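Long-range contacts in Sfrice_029225 (Spodoptera frugiperda, PDB 6I50), which forms a trimer and probably acts as a secreted cytokine that binds a receptor of the tumour necrosis factor receptor family: residues 101-106 with 121-126; 72-77 with 153-158. All coordinates share one frame; numbering follows the deposited sequence.

Interaction 1: 101-106 with 121-126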
# COMPACT_ATOMS: atom_id res chain seq x y z
N THR A 101 -16.81 -8.39 4.83
CA THR A 101 -15.96 -7.59 3.96
C THR A 101 -14.96 -6.83 4.82
O THR A 101 -15.35 -5.98 5.63
CB THR A 101 -16.80 -6.62 3.12
OG1 THR A 101 -17.76 -7.36 2.34
CG2 THR A 101 -15.91 -5.82 2.19
N LEU A 102 -13.67 -7.14 4.66
CA LEU A 102 -12.63 -6.54 5.48
C LEU A 102 -11.95 -5.36 4.82
O LEU A 102 -11.48 -4.46 5.52
CB LEU A 102 -11.55 -7.58 5.82
CG LEU A 102 -12.05 -8.83 6.56
CD1 LEU A 102 -10.86 -9.64 7.04
CD2 LEU A 102 -12.94 -8.43 7.72
N LEU A 103 -11.90 -5.35 3.49
CA LEU A 103 -11.13 -4.37 2.74
C LEU A 103 -11.80 -4.16 1.39
O LEU A 103 -12.37 -5.09 0.82
CB LEU A 103 -9.68 -4.85 2.55
CG LEU A 103 -8.49 -3.92 2.49
CD1 LEU A 103 -8.49 -2.97 3.68
CD2 LEU A 103 -7.23 -4.79 2.49
N GLN A 104 -11.73 -2.93 0.88
CA GLN A 104 -12.28 -2.63 -0.43
C GLN A 104 -11.41 -1.60 -1.13
O GLN A 104 -10.86 -0.70 -0.48
CB GLN A 104 -13.72 -2.12 -0.34
CG GLN A 104 -14.38 -1.89 -1.70
CD GLN A 104 -15.88 -1.70 -1.61
OE1 GLN A 104 -16.45 -1.76 -0.52
NE2 GLN A 104 -16.52 -1.48 -2.75
N CYS A 105 -11.28 -1.75 -2.44
CA CYS A 105 -10.53 -0.85 -3.31
C CYS A 105 -11.42 -0.47 -4.48
O CYS A 105 -12.21 -1.29 -4.95
CB CYS A 105 -9.24 -1.51 -3.80
SG CYS A 105 -8.10 -0.47 -4.72
N ALA A 106 -11.29 0.77 -4.96
CA ALA A 106 -12.09 1.19 -6.10
C ALA A 106 -11.33 2.20 -6.94
O ALA A 106 -10.57 3.01 -6.41
CB ALA A 106 -13.44 1.77 -5.67
N CYS A 121 -5.36 -1.81 -8.56
CA CYS A 121 -6.11 -1.37 -7.39
C CYS A 121 -5.49 -2.07 -6.19
O CYS A 121 -5.65 -3.28 -6.03
CB CYS A 121 -7.60 -1.70 -7.52
SG CYS A 121 -8.74 -0.54 -6.66
N PHE A 122 -4.79 -1.30 -5.35
CA PHE A 122 -4.05 -1.83 -4.21
C PHE A 122 -4.67 -1.33 -2.91
O PHE A 122 -5.06 -0.17 -2.80
CB PHE A 122 -2.57 -1.40 -4.27
CG PHE A 122 -1.76 -1.84 -3.09
CD1 PHE A 122 -1.79 -1.14 -1.88
CD2 PHE A 122 -0.95 -2.97 -3.19
CE1 PHE A 122 -1.06 -1.57 -0.80
CE2 PHE A 122 -0.21 -3.40 -2.11
CZ PHE A 122 -0.26 -2.70 -0.90
N SER A 123 -4.73 -2.22 -1.91
CA SER A 123 -5.04 -1.79 -0.55
C SER A 123 -4.38 -2.74 0.44
O SER A 123 -4.01 -3.87 0.10
CB SER A 123 -6.55 -1.71 -0.29
OG SER A 123 -6.81 -0.97 0.91
N ALA A 124 -4.23 -2.26 1.68
CA ALA A 124 -3.59 -3.04 2.72
C ALA A 124 -4.04 -2.50 4.07
O ALA A 124 -4.44 -1.35 4.19
CB ALA A 124 -2.06 -2.99 2.60
N ALA A 125 -3.97 -3.36 5.09
CA ALA A 125 -4.31 -2.94 6.44
C ALA A 125 -3.87 -4.01 7.43
O ALA A 125 -3.65 -5.16 7.07
CB ALA A 125 -5.82 -2.68 6.59
N ALA A 126 -3.76 -3.60 8.70
CA ALA A 126 -3.54 -4.53 9.80
C ALA A 126 -4.90 -5.06 10.25
O ALA A 126 -5.73 -4.31 10.77
CB ALA A 126 -2.82 -3.84 10.96
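Cys105 and Cys121 are joined covalently, SG to SG at 2.0 Å, by a disulfide that ties strand 100-108 to strand 117-129. These strands belong to different sheets of the TNF beta sandwich; the segments 101-106 and 121-126 run roughly antiparallel (153°), their axes 6.6 Å apart at closest. The Cys105 sulfur stands anti to its own backbone N (chi1 -173°), which projects it across the gap to the other cysteine, and the torsion about the S-S bond is -102°, near the perpendicular value such a bond prefers. Leu103, two residues earlier and on the same side of its strand, fills the next part of the gap. Its branch point CG rests 3.7 Å from Ser123 OG, while CD1 reaches Ala125 CB at 4.0 Å and CD2 lies over the backbone at Ala124 N. The small Ser123 and Ala125 leave room for this forked side chain. Ser123 spends its hydroxyl on Gln75 of a neighbouring subunit, whose Phe154 also packs on Leu103. Cut back to an alanine, Leu103 would lose both methyl branches, which is likely to open a gap beside Ser123 and Ala125 and leave that Phe154 with less to pack against. With side-chain packing but no hydrogen bond between the segments, no backbone ladder sets their alignment: the covalent bond holds Cys105 opposite Cys121, and should suit an oxidising extracellular setting.

Interaction 2: 72-77 with 153-158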
# COMPACT_ATOMS: atom_id res chain seq x y z
N VAL A 72 -2.28 -7.44 5.80
CA VAL A 72 -2.85 -8.09 4.62
C VAL A 72 -2.82 -7.08 3.49
O VAL A 72 -3.20 -5.92 3.69
CB VAL A 72 -4.29 -8.58 4.88
CG1 VAL A 72 -4.86 -9.26 3.64
CG2 VAL A 72 -4.33 -9.52 6.08
N TYR A 73 -2.36 -7.50 2.31
CA TYR A 73 -2.33 -6.59 1.17
C TYR A 73 -2.82 -7.32 -0.07
O TYR A 73 -2.64 -8.54 -0.21
CB TYR A 73 -0.93 -6.00 0.95
CG TYR A 73 0.15 -7.04 0.74
CD1 TYR A 73 0.39 -7.58 -0.52
CD2 TYR A 73 0.93 -7.48 1.81
CE1 TYR A 73 1.36 -8.55 -0.71
CE2 TYR A 73 1.92 -8.45 1.62
CZ TYR A 73 2.13 -8.97 0.36
OH TYR A 73 3.09 -9.93 0.17
N VAL A 74 -3.48 -6.57 -0.95
CA VAL A 74 -4.07 -7.12 -2.17
C VAL A 74 -3.86 -6.12 -3.30
O VAL A 74 -4.04 -4.91 -3.12
CB VAL A 74 -5.58 -7.39 -1.99
CG1 VAL A 74 -6.22 -7.80 -3.32
CG2 VAL A 74 -5.83 -8.45 -0.92
N GLN A 75 -3.50 -6.63 -4.47
CA GLN A 75 -3.51 -5.83 -5.69
C GLN A 75 -4.16 -6.62 -6.81
O GLN A 75 -3.78 -7.76 -7.08
CB GLN A 75 -2.10 -5.42 -6.12
CG GLN A 75 -2.09 -4.61 -7.42
CD GLN A 75 -0.78 -3.88 -7.63
OE1 GLN A 75 -0.42 -3.01 -6.84
NE2 GLN A 75 -0.07 -4.23 -8.70
N ILE A 76 -5.16 -6.02 -7.45
CA ILE A 76 -5.76 -6.56 -8.67
C ILE A 76 -5.44 -5.59 -9.80
O ILE A 76 -5.75 -4.39 -9.70
CB ILE A 76 -7.27 -6.78 -8.53
CG1 ILE A 76 -7.58 -7.72 -7.36
CG2 ILE A 76 -7.85 -7.32 -9.83
CD1 ILE A 76 -6.99 -9.12 -7.51
N TYR A 77 -4.82 -6.10 -10.86
CA TYR A 77 -4.46 -5.29 -12.02
C TYR A 77 -5.54 -5.50 -13.07
O TYR A 77 -5.60 -6.55 -13.72
CB TYR A 77 -3.08 -5.69 -12.51
CG TYR A 77 -2.43 -4.76 -13.52
CD1 TYR A 77 -2.91 -4.66 -14.82
CD2 TYR A 77 -1.29 -4.05 -13.19
CE1 TYR A 77 -2.30 -3.84 -15.74
CE2 TYR A 77 -0.67 -3.22 -14.12
CZ TYR A 77 -1.18 -3.13 -15.39
OH TYR A 77 -0.57 -2.31 -16.31
N SER A 153 -0.76 -8.78 -10.08
CA SER A 153 -1.88 -9.11 -9.20
C SER A 153 -1.42 -10.10 -8.14
O SER A 153 -0.71 -11.06 -8.46
CB SER A 153 -3.07 -9.69 -9.98
OG SER A 153 -3.58 -8.74 -10.91
N PHE A 154 -1.82 -9.87 -6.89
CA PHE A 154 -1.32 -10.71 -5.80
C PHE A 154 -2.12 -10.47 -4.53
O PHE A 154 -2.85 -9.48 -4.40
CB PHE A 154 0.17 -10.45 -5.55
CG PHE A 154 0.54 -8.99 -5.51
CD1 PHE A 154 0.36 -8.24 -4.35
CD2 PHE A 154 1.08 -8.37 -6.62
CE1 PHE A 154 0.69 -6.90 -4.32
CE2 PHE A 154 1.42 -7.02 -6.59
CZ PHE A 154 1.24 -6.29 -5.43
N ILE A 155 -1.94 -11.37 -3.57
CA ILE A 155 -2.48 -11.23 -2.22
C ILE A 155 -1.47 -11.84 -1.25
O ILE A 155 -0.94 -12.93 -1.50
CB ILE A 155 -3.87 -11.90 -2.06
CG1 ILE A 155 -4.31 -11.89 -0.59
CG2 ILE A 155 -3.87 -13.33 -2.60
CD1 ILE A 155 -5.76 -12.31 -0.39
N GLY A 156 -1.15 -11.11 -0.19
CA GLY A 156 -0.16 -11.57 0.76
C GLY A 156 -0.54 -11.15 2.16
O GLY A 156 -1.38 -10.26 2.37
N LEU A 157 0.06 -11.83 3.13
CA LEU A 157 -0.21 -11.52 4.52
C LEU A 157 0.97 -11.92 5.37
O LEU A 157 1.65 -12.92 5.10
CB LEU A 157 -1.48 -12.19 5.07
CG LEU A 157 -2.25 -13.38 4.48
CD1 LEU A 157 -1.38 -14.46 3.87
CD2 LEU A 157 -3.12 -13.98 5.59
N VAL A 158 1.19 -11.14 6.43
CA VAL A 158 2.29 -11.33 7.36
C VAL A 158 1.72 -11.19 8.76
O VAL A 158 1.17 -10.14 9.11
CB VAL A 158 3.42 -10.30 7.14
CG1 VAL A 158 4.55 -10.54 8.14
CG2 VAL A 158 3.94 -10.34 5.70
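The Tyr73 ring lies flat over Gly156, whose CA sits 3.8 Å from the ring centroid in a CH-pi contact. Tyr73 CG is placed between its backbone N and carbonyl carbon (chi1 57°), swinging the ring across the neighbouring strand. A CB on Gly156 would run into Tyr73 OH, so glycine suits the place; the hydroxyl itself bonds to His7. Phe154 leans the other way and lays one ring face over Gln75 CB, 3.8 Å from the centroid. The extended Gln75 chain (CG anti to the backbone N, chi1 178°) carries its amide alongside that ring, the planes 39° apart, with NE2 bonded to Lys152 O and OE1 to Ser123 OG of a neighbouring subunit. The two aromatic side chains stand roughly perpendicular, Phe154 CD1 meeting the edge of the Tyr73 ring. Strands 68-80 and 144-161 are antiparallel neighbours in the inner sheet of the TNF jelly roll, with Tyr73-Gly156 and Gln75-Phe154 as hydrogen-bonded pairs. On the face directed into the sandwich, Val74 and Ile155 point the same way, Val74 CG2 3.8 Å from Ile155 CG1. Beyond the Gln75-Phe154 pair, Ser153 OG accepts a 2.9 Å bond from Tyr77 N and also bonds to Leu147 O.

Overall arrangement
Both contacts are buried, but interaction 2 lies nearer the centre of the chain (about 5 Å, centre to centre) than interaction 1 (about 9 Å), which involves strand 100-108, the outermost of its sheet within the chain. Interaction 2 pairs neighbours within one sheet through regular backbone bonds, whereas interaction 1 bridges the two sheets without any. They share the inner sheet, where 72-77 and 121-126 are adjacent: Cys121 N probably bonds to Ile76 O, and Ala125 O to Val72 N. The trimer brings them together again: Tyr73 and Phe154 of one subunit pack on Ala124 of a neighbouring subunit, while Gln75 bonds to Ser123 and Gln104 there.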